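PDB 4FAJ: PrgZ from Enterococcus faecalis, which binds peptide pheromones as an extracellular, membrane-anchored receptor and probably takes part in peptide uptake, as in other solute-binding proteins of its family. Local coordinates for residues W131-I137 with P213-K217; P105-A109 with I123-A129. All blocks are in the same frame, centred on the assembly; numbering follows the deposited sequence.

Contacts 1 and 2 sit side by side, their centres about 14 Å apart, and are largely buried. They follow each other along the chain, and Ile137 N probably hydrogen-bonds to Ala129 O between them. Both pack on helix 139-150, where Phe142 touches Ile107, Ile125, Ile137 and Pro213. Contact 1 ties the loop before that helix to the start of helix 216-222. It relies on side chains: an indole whose face is covered by the aliphatic part of a glutamine side chain, and an amide held by a carboxylate. Contact 2 joins the loop after strand 103-105 to the end of strand 120-124. There, backbone bonds and one arginine do most of the polar work. Each contact also has exposed residues at its margin.

Contact 1: residues W131-I137 with P213-K217; sequences WSDGTQI and PVQQK
Trp131 lays its indole against the backbone and side chain of Gln215. CB of Gln215 sits over the centre of one face, 3.6 Å above the ring plane. Gln215 CG makes a CH-pi contact with the five-membered ring, 3.7 Å from its centroid. The far end of the ring reaches Pro213, with Trp131 CH2 3.9 Å from Pro213 CG. The indole NE1 hydrogen-bonds to Asp141 of helix 139-150.

Trp131 also starts a type I turn that ends at Gly134. Within it, Asp133 points its carboxylate at the amide of Gln215. Gln215 NE2 donates to Asp133 OD2 over 2.8 Å, on the syn side but 26° out of the carboxylate plane, while the acid oxygen lies in the amide's plane. CG of Gln215 lies anti to its backbone N (chi1 -167°), and the extended chain carries the amide past the indole to this acid. Asp133 OD1 serves its own loop, accepting from Thr135 N in an Asx turn and from Thr135 OG1. Thr135 OG1 also takes a weak bond from Gln215 NE2, at 3.3 Å.

Ile137 CG1 lies over the opposite face of the indole, offset toward the rim. Ile137 CG2 is 4.4 Å from Pro213 CG.

Gln215 is the N-cap of helix 216-222, its OE1 weakly bonded to Ala218 N. One amide thus links the turn to the helix start. Lys217 NZ, 4.4 Å from Asp133 OD2, probably adds mild electrostatic attraction.

Contact 2: residues P105-A109 with I123-A129; sequences PAIAA and IVIRDGA
The Arg126 guanidinium has Ala109 CA over one face and Ala106 O near its plane, at the edge. Trp262 makes a cation-pi contact with the same arginine. The carbonyl oxygen of Ala108 approaches obliquely. Next to Arg126 in the chain, a single beta bridge pairs Ala108 with Ile125, in the solute-binding protein fold. The bridge joins the loop after strand 103-105 to the chain leaving strand 120-124.

Arg126 NE donates to Ala106 O over 2.7 Å, with the oxygen tilted 22° from the guanidinium plane. NH2 adds weak bonds to Ala106 O and Ala108 O. The side chain bends at chi3 (59°), which turns the guanidinium toward these carbonyls. Two oxygens of one loop are thus gathered by one cation, and its rotation is restrained. The zinc site of Asp263 and Asp266 is close: the bound zinc ion is about 8 Å from the Arg126 side chain.

The backbones are joined by two nearly straight bonds. Arg126 N donates to Ile107 O, and Ala109 N donates to Val124 O. Ala108 CA also makes a CA-H...O contact with Val124 O.

Apolar side chains pack beside the bridge. Ile107 and Ile125 lie side by side and point the same way, their CG2 atoms 3.7 Å apart. Phe142 of helix 139-150 touches both. Ile107 CG2 also reaches Ala129 CB, at the end of a type II turn. On strand 120-124 itself, Ile123 CG2 meets Ala108 CB at 3.7 Å.

Contact 1: residues W131-I137 with P213-K217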
ATOM      1  N   TRP A 131      14.780 -16.242  14.733  1.00 18.23           N
ATOM      2  CA  TRP A 131      14.488 -16.699  13.371  1.00 18.36           C
ATOM      3  C   TRP A 131      13.848 -18.082  13.422  1.00 19.23           C
ATOM      4  O   TRP A 131      13.974 -18.796  14.419  1.00 18.74           O
ATOM      5  CB  TRP A 131      15.786 -16.750  12.546  1.00 18.49           C
ATOM      6  CG  TRP A 131      16.373 -15.381  12.378  1.00 17.32           C
ATOM      7  CD1 TRP A 131      17.478 -14.868  13.001  1.00 17.25           C
ATOM      8  CD2 TRP A 131      15.846 -14.334  11.567  1.00 15.68           C
ATOM      9  NE1 TRP A 131      17.678 -13.563  12.615  1.00 16.77           N
ATOM     10  CE2 TRP A 131      16.685 -13.208  11.737  1.00 15.87           C
ATOM     11  CE3 TRP A 131      14.754 -14.237  10.710  1.00 14.92           C
ATOM     12  CZ2 TRP A 131      16.460 -12.004  11.072  1.00 15.93           C
ATOM     13  CZ3 TRP A 131      14.527 -13.041  10.052  1.00 14.86           C
ATOM     14  CH2 TRP A 131      15.381 -11.939  10.231  1.00 15.90           C
ATOM     15  N   SER A 132      13.168 -18.463  12.345  1.00 19.95           N
ATOM     16  CA  SER A 132      12.510 -19.773  12.272  1.00 20.40           C
ATOM     17  C   SER A 132      13.462 -20.965  12.454  1.00 21.88           C
ATOM     18  O   SER A 132      13.015 -22.056  12.820  1.00 21.90           O
ATOM     19  CB  SER A 132      11.763 -19.928  10.944  1.00 20.62           C
ATOM     20  OG  SER A 132      12.665 -19.996   9.855  1.00 20.30           O
ATOM     21  N   ASP A 133      14.757 -20.760  12.203  1.00 22.65           N
ATOM     22  CA  ASP A 133      15.774 -21.792  12.435  1.00 24.10           C
ATOM     23  C   ASP A 133      16.289 -21.838  13.876  1.00 24.60           C
ATOM     24  O   ASP A 133      17.249 -22.547  14.160  1.00 25.43           O
ATOM     25  CB  ASP A 133      16.955 -21.657  11.450  1.00 24.30           C
ATOM     26  CG  ASP A 133      17.737 -20.360  11.616  1.00 25.22           C
ATOM     27  OD1 ASP A 133      17.513 -19.622  12.599  1.00 25.29           O
ATOM     28  OD2 ASP A 133      18.580 -20.067  10.731  1.00 26.05           O
ATOM     29  N   GLY A 134      15.683 -21.062  14.774  1.00 24.28           N
ATOM     30  CA  GLY A 134      16.031 -21.118  16.190  1.00 25.17           C
ATOM     31  C   GLY A 134      17.114 -20.144  16.627  1.00 25.73           C
ATOM     32  O   GLY A 134      17.365 -20.001  17.829  1.00 25.99           O
ATOM     33  N   THR A 135      17.745 -19.456  15.671  1.00 25.69           N
ATOM     34  CA  THR A 135      18.844 -18.547  15.988  1.00 25.83           C
ATOM     35  C   THR A 135      18.316 -17.179  16.395  1.00 25.17           C
ATOM     36  O   THR A 135      17.207 -16.781  16.012  1.00 24.00           O
ATOM     37  CB  THR A 135      19.848 -18.405  14.815  1.00 25.93           C
ATOM     38  OG1 THR A 135      19.201 -17.832  13.673  1.00 25.51           O
ATOM     39  CG2 THR A 135      20.447 -19.774  14.451  1.00 27.41           C
ATOM     40  N   GLN A 136      19.116 -16.460  17.178  1.00 25.36           N
ATOM     41  CA  GLN A 136      18.687 -15.176  17.750  1.00 25.11           C
ATOM     42  C   GLN A 136      18.665 -14.078  16.693  1.00 23.70           C
ATOM     43  O   GLN A 136      19.492 -14.065  15.780  1.00 23.61           O
ATOM     44  CB  GLN A 136      19.595 -14.755  18.917  1.00 26.53           C
ATOM     45  CG  GLN A 136      19.397 -15.583  20.215  1.00 29.60           C
ATOM     46  CD  GLN A 136      18.067 -15.285  20.947  1.00 33.50           C
ATOM     47  OE1 GLN A 136      17.582 -14.142  20.967  1.00 34.72           O
ATOM     48  NE2 GLN A 136      17.490 -16.319  21.569  1.00 35.34           N
ATOM     49  N   ILE A 137      17.693 -13.176  16.811  1.00 21.69           N
ATOM     50  CA  ILE A 137      17.619 -12.006  15.953  1.00 20.69           C
ATOM     51  C   ILE A 137      18.461 -10.937  16.623  1.00 20.58           C
ATOM     52  O   ILE A 137      18.225 -10.609  17.794  1.00 20.62           O
ATOM     53  CB  ILE A 137      16.176 -11.490  15.794  1.00 19.74           C
ATOM     54  CG1 ILE A 137      15.275 -12.560  15.166  1.00 19.21           C
ATOM     55  CG2 ILE A 137      16.160 -10.228  14.930  1.00 18.38           C
ATOM     56  CD1 ILE A 137      13.791 -12.199  15.204  1.00 17.96           C
ATOM     57  N   PRO A 213      13.589  -7.010   9.786  1.00 14.78           N
ATOM     58  CA  PRO A 213      14.935  -7.528   9.598  1.00 14.91           C
ATOM     59  C   PRO A 213      14.944  -8.635   8.544  1.00 15.05           C
ATOM     60  O   PRO A 213      13.899  -9.210   8.236  1.00 14.13           O
ATOM     61  CB  PRO A 213      15.276  -8.115  10.967  1.00 15.22           C
ATOM     62  CG  PRO A 213      13.939  -8.568  11.523  1.00 15.48           C
ATOM     63  CD  PRO A 213      12.904  -7.632  10.933  1.00 14.88           C
ATOM     64  N   VAL A 214      16.116  -8.910   8.001  1.00 15.75           N
ATOM     65  CA  VAL A 214      16.355 -10.150   7.285  1.00 16.72           C
ATOM     66  C   VAL A 214      17.578 -10.776   7.905  1.00 17.85           C
ATOM     67  O   VAL A 214      18.433 -10.067   8.453  1.00 19.14           O
ATOM     68  CB  VAL A 214      16.553  -9.941   5.761  1.00 17.01           C
ATOM     69  CG1 VAL A 214      15.214  -9.584   5.103  1.00 16.38           C
ATOM     70  CG2 VAL A 214      17.609  -8.894   5.491  1.00 15.44           C
ATOM     71  N   GLN A 215      17.662 -12.099   7.831  1.00 18.68           N
ATOM     72  CA  GLN A 215      18.725 -12.836   8.505  1.00 19.48           C
ATOM     73  C   GLN A 215      20.023 -12.719   7.716  1.00 20.43           C
ATOM     74  O   GLN A 215      20.059 -13.043   6.535  1.00 20.66           O
ATOM     75  CB  GLN A 215      18.345 -14.304   8.661  1.00 19.68           C
ATOM     76  CG  GLN A 215      19.252 -15.071   9.614  1.00 19.42           C
ATOM     77  CD  GLN A 215      19.213 -16.560   9.385  1.00 20.97           C
ATOM     78  OE1 GLN A 215      19.440 -17.032   8.273  1.00 21.52           O
ATOM     79  NE2 GLN A 215      18.934 -17.314  10.439  1.00 21.00           N
ATOM     80  N   GLN A 216      21.085 -12.251   8.367  1.00 21.25           N
ATOM     81  CA  GLN A 216      22.362 -12.063   7.680  1.00 22.54           C
ATOM     82  C   GLN A 216      22.863 -13.344   7.006  1.00 23.02           C
ATOM     83  O   GLN A 216      23.334 -13.296   5.873  1.00 23.70           O
ATOM     84  CB  GLN A 216      23.426 -11.536   8.640  1.00 23.33           C
ATOM     85  CG  GLN A 216      23.313 -10.070   8.973  1.00 24.04           C
ATOM     86  CD  GLN A 216      24.234  -9.689  10.107  1.00 27.70           C
ATOM     87  OE1 GLN A 216      23.907  -9.890  11.280  1.00 31.27           O
ATOM     88  NE2 GLN A 216      25.402  -9.158   9.770  1.00 30.52           N
ATOM     89  N   LYS A 217      22.766 -14.473   7.701  1.00 23.68           N
ATOM     90  CA  LYS A 217      23.222 -15.767   7.169  1.00 24.78           C
ATOM     91  C   LYS A 217      22.485 -16.146   5.875  1.00 24.24           C
ATOM     92  O   LYS A 217      23.107 -16.560   4.893  1.00 24.27           O
ATOM     93  CB  LYS A 217      23.036 -16.859   8.231  1.00 25.67           C
ATOM     94  CG  LYS A 217      23.392 -18.279   7.790  1.00 28.21           C
ATOM     95  CD  LYS A 217      23.558 -19.205   9.003  1.00 30.66           C
ATOM     96  CE  LYS A 217      23.526 -20.669   8.602  1.00 33.33           C
ATOM     97  NZ  LYS A 217      22.139 -21.102   8.276  1.00 34.71           N
TER

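Contact 2: residues P105-A109 with I123-A129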
ATOM      1  N   PRO A 105       5.335  -2.778  21.074  1.00 16.63           N
ATOM      2  CA  PRO A 105       6.567  -3.589  21.028  1.00 16.46           C
ATOM      3  C   PRO A 105       6.352  -5.033  20.552  1.00 16.30           C
ATOM      4  O   PRO A 105       5.493  -5.742  21.080  1.00 16.39           O
ATOM      5  CB  PRO A 105       7.051  -3.568  22.486  1.00 17.11           C
ATOM      6  CG  PRO A 105       6.592  -2.263  23.001  1.00 16.51           C
ATOM      7  CD  PRO A 105       5.246  -2.013  22.334  1.00 17.13           C
ATOM      8  N   ALA A 106       7.095  -5.429  19.522  1.00 15.50           N
ATOM      9  CA  ALA A 106       7.012  -6.781  18.963  1.00 15.22           C
ATOM     10  C   ALA A 106       8.381  -7.436  19.186  1.00 15.28           C
ATOM     11  O   ALA A 106       8.602  -8.018  20.241  1.00 15.75           O
ATOM     12  CB  ALA A 106       6.614  -6.738  17.492  1.00 14.63           C
ATOM     13  N   ILE A 107       9.316  -7.290  18.249  1.00 14.46           N
ATOM     14  CA  ILE A 107      10.703  -7.717  18.498  1.00 14.42           C
ATOM     15  C   ILE A 107      11.393  -6.792  19.514  1.00 14.83           C
ATOM     16  O   ILE A 107      12.209  -7.245  20.308  1.00 15.40           O
ATOM     17  CB  ILE A 107      11.528  -7.807  17.187  1.00 14.15           C
ATOM     18  CG1 ILE A 107      10.997  -8.952  16.318  1.00 13.74           C
ATOM     19  CG2 ILE A 107      13.029  -8.033  17.471  1.00 13.92           C
ATOM     20  CD1 ILE A 107      11.531  -8.949  14.911  1.00 13.45           C
ATOM     21  N   ALA A 108      11.077  -5.497  19.461  1.00 14.48           N
ATOM     22  CA  ALA A 108      11.538  -4.538  20.459  1.00 14.73           C
ATOM     23  C   ALA A 108      10.926  -4.857  21.832  1.00 15.06           C
ATOM     24  O   ALA A 108       9.758  -5.239  21.924  1.00 13.75           O
ATOM     25  CB  ALA A 108      11.176  -3.106  20.031  1.00 14.07           C
ATOM     26  N   ALA A 109      11.712  -4.683  22.894  1.00 15.38           N
ATOM     27  CA  ALA A 109      11.237  -4.947  24.252  1.00 16.08           C
ATOM     28  C   ALA A 109      10.418  -3.805  24.846  1.00 16.26           C
ATOM     29  O   ALA A 109       9.791  -3.961  25.895  1.00 16.26           O
ATOM     30  CB  ALA A 109      12.408  -5.285  25.177  1.00 16.17           C
ATOM     31  N   ILE A 123      16.731   1.523  21.015  1.00 17.03           N
ATOM     32  CA  ILE A 123      15.752   0.435  21.067  1.00 16.94           C
ATOM     33  C   ILE A 123      16.455  -0.857  21.466  1.00 17.20           C
ATOM     34  O   ILE A 123      17.551  -1.152  20.973  1.00 17.89           O
ATOM     35  CB  ILE A 123      15.073   0.238  19.697  1.00 16.17           C
ATOM     36  CG1 ILE A 123      14.338   1.522  19.284  1.00 16.10           C
ATOM     37  CG2 ILE A 123      14.139  -0.980  19.719  1.00 15.23           C
ATOM     38  CD1 ILE A 123      14.023   1.615  17.812  1.00 15.74           C
ATOM     39  N   VAL A 124      15.836  -1.625  22.351  1.00 17.42           N
ATOM     40  CA  VAL A 124      16.416  -2.892  22.795  1.00 17.73           C
ATOM     41  C   VAL A 124      15.584  -4.047  22.234  1.00 17.85           C
ATOM     42  O   VAL A 124      14.362  -4.059  22.373  1.00 17.13           O
ATOM     43  CB  VAL A 124      16.499  -2.976  24.340  1.00 18.02           C
ATOM     44  CG1 VAL A 124      16.949  -4.367  24.781  1.00 18.26           C
ATOM     45  CG2 VAL A 124      17.461  -1.920  24.887  1.00 18.18           C
ATOM     46  N   ILE A 125      16.255  -5.014  21.608  1.00 18.17           N
ATOM     47  CA  ILE A 125      15.602  -6.220  21.083  1.00 18.04           C
ATOM     48  C   ILE A 125      15.359  -7.198  22.228  1.00 18.66           C
ATOM     49  O   ILE A 125      16.262  -7.445  23.029  1.00 18.32           O
ATOM     50  CB  ILE A 125      16.469  -6.897  19.998  1.00 18.42           C
ATOM     51  CG1 ILE A 125      16.481  -6.050  18.718  1.00 19.86           C
ATOM     52  CG2 ILE A 125      15.979  -8.316  19.718  1.00 17.64           C
ATOM     53  CD1 ILE A 125      17.731  -6.230  17.900  1.00 20.74           C
ATOM     54  N   ARG A 126      14.142  -7.750  22.325  1.00 19.01           N
ATOM     55  CA  ARG A 126      13.831  -8.642  23.440  1.00 19.66           C
ATOM     56  C   ARG A 126      14.667  -9.926  23.441  1.00 20.88           C
ATOM     57  O   ARG A 126      15.102 -10.416  22.387  1.00 20.06           O
ATOM     58  CB  ARG A 126      12.338  -9.002  23.505  1.00 19.70           C
ATOM     59  CG  ARG A 126      11.837  -9.976  22.442  1.00 20.25           C
ATOM     60  CD  ARG A 126      10.325 -10.289  22.630  1.00 20.45           C
ATOM     61  NE  ARG A 126       9.506  -9.074  22.566  1.00 20.19           N
ATOM     62  CZ  ARG A 126       8.720  -8.589  23.538  1.00 20.89           C
ATOM     63  NH1 ARG A 126       8.581  -9.217  24.703  1.00 20.99           N
ATOM     64  NH2 ARG A 126       8.045  -7.461  23.330  1.00 19.64           N
ATOM     65  N   ASP A 127      14.874 -10.447  24.647  1.00 21.50           N
ATOM     66  CA  ASP A 127      15.497 -11.739  24.843  1.00 23.14           C
ATOM     67  C   ASP A 127      14.560 -12.778  24.240  1.00 22.83           C
ATOM     68  O   ASP A 127      13.344 -12.770  24.500  1.00 23.17           O
ATOM     69  CB  ASP A 127      15.678 -12.036  26.332  1.00 23.95           C
ATOM     70  CG  ASP A 127      16.685 -11.109  27.021  1.00 26.26           C
ATOM     71  OD1 ASP A 127      17.470 -10.426  26.333  1.00 28.41           O
ATOM     72  OD2 ASP A 127      16.706 -11.094  28.275  1.00 28.54           O
ATOM     73  N   GLY A 128      15.108 -13.648  23.408  1.00 22.33           N
ATOM     74  CA  GLY A 128      14.339 -14.767  22.892  1.00 21.98           C
ATOM     75  C   GLY A 128      13.660 -14.521  21.565  1.00 21.01           C
ATOM     76  O   GLY A 128      12.957 -15.398  21.074  1.00 21.00           O
ATOM     77  N   ALA A 129      13.852 -13.335  20.987  1.00 20.13           N
ATOM     78  CA  ALA A 129      13.407 -13.072  19.615  1.00 19.42           C
ATOM     79  C   ALA A 129      14.257 -13.935  18.680  1.00 19.34           C
ATOM     80  O   ALA A 129      15.487 -13.859  18.722  1.00 19.41           O
ATOM     81  CB  ALA A 129      13.554 -11.608  19.282  1.00 19.22           C
TER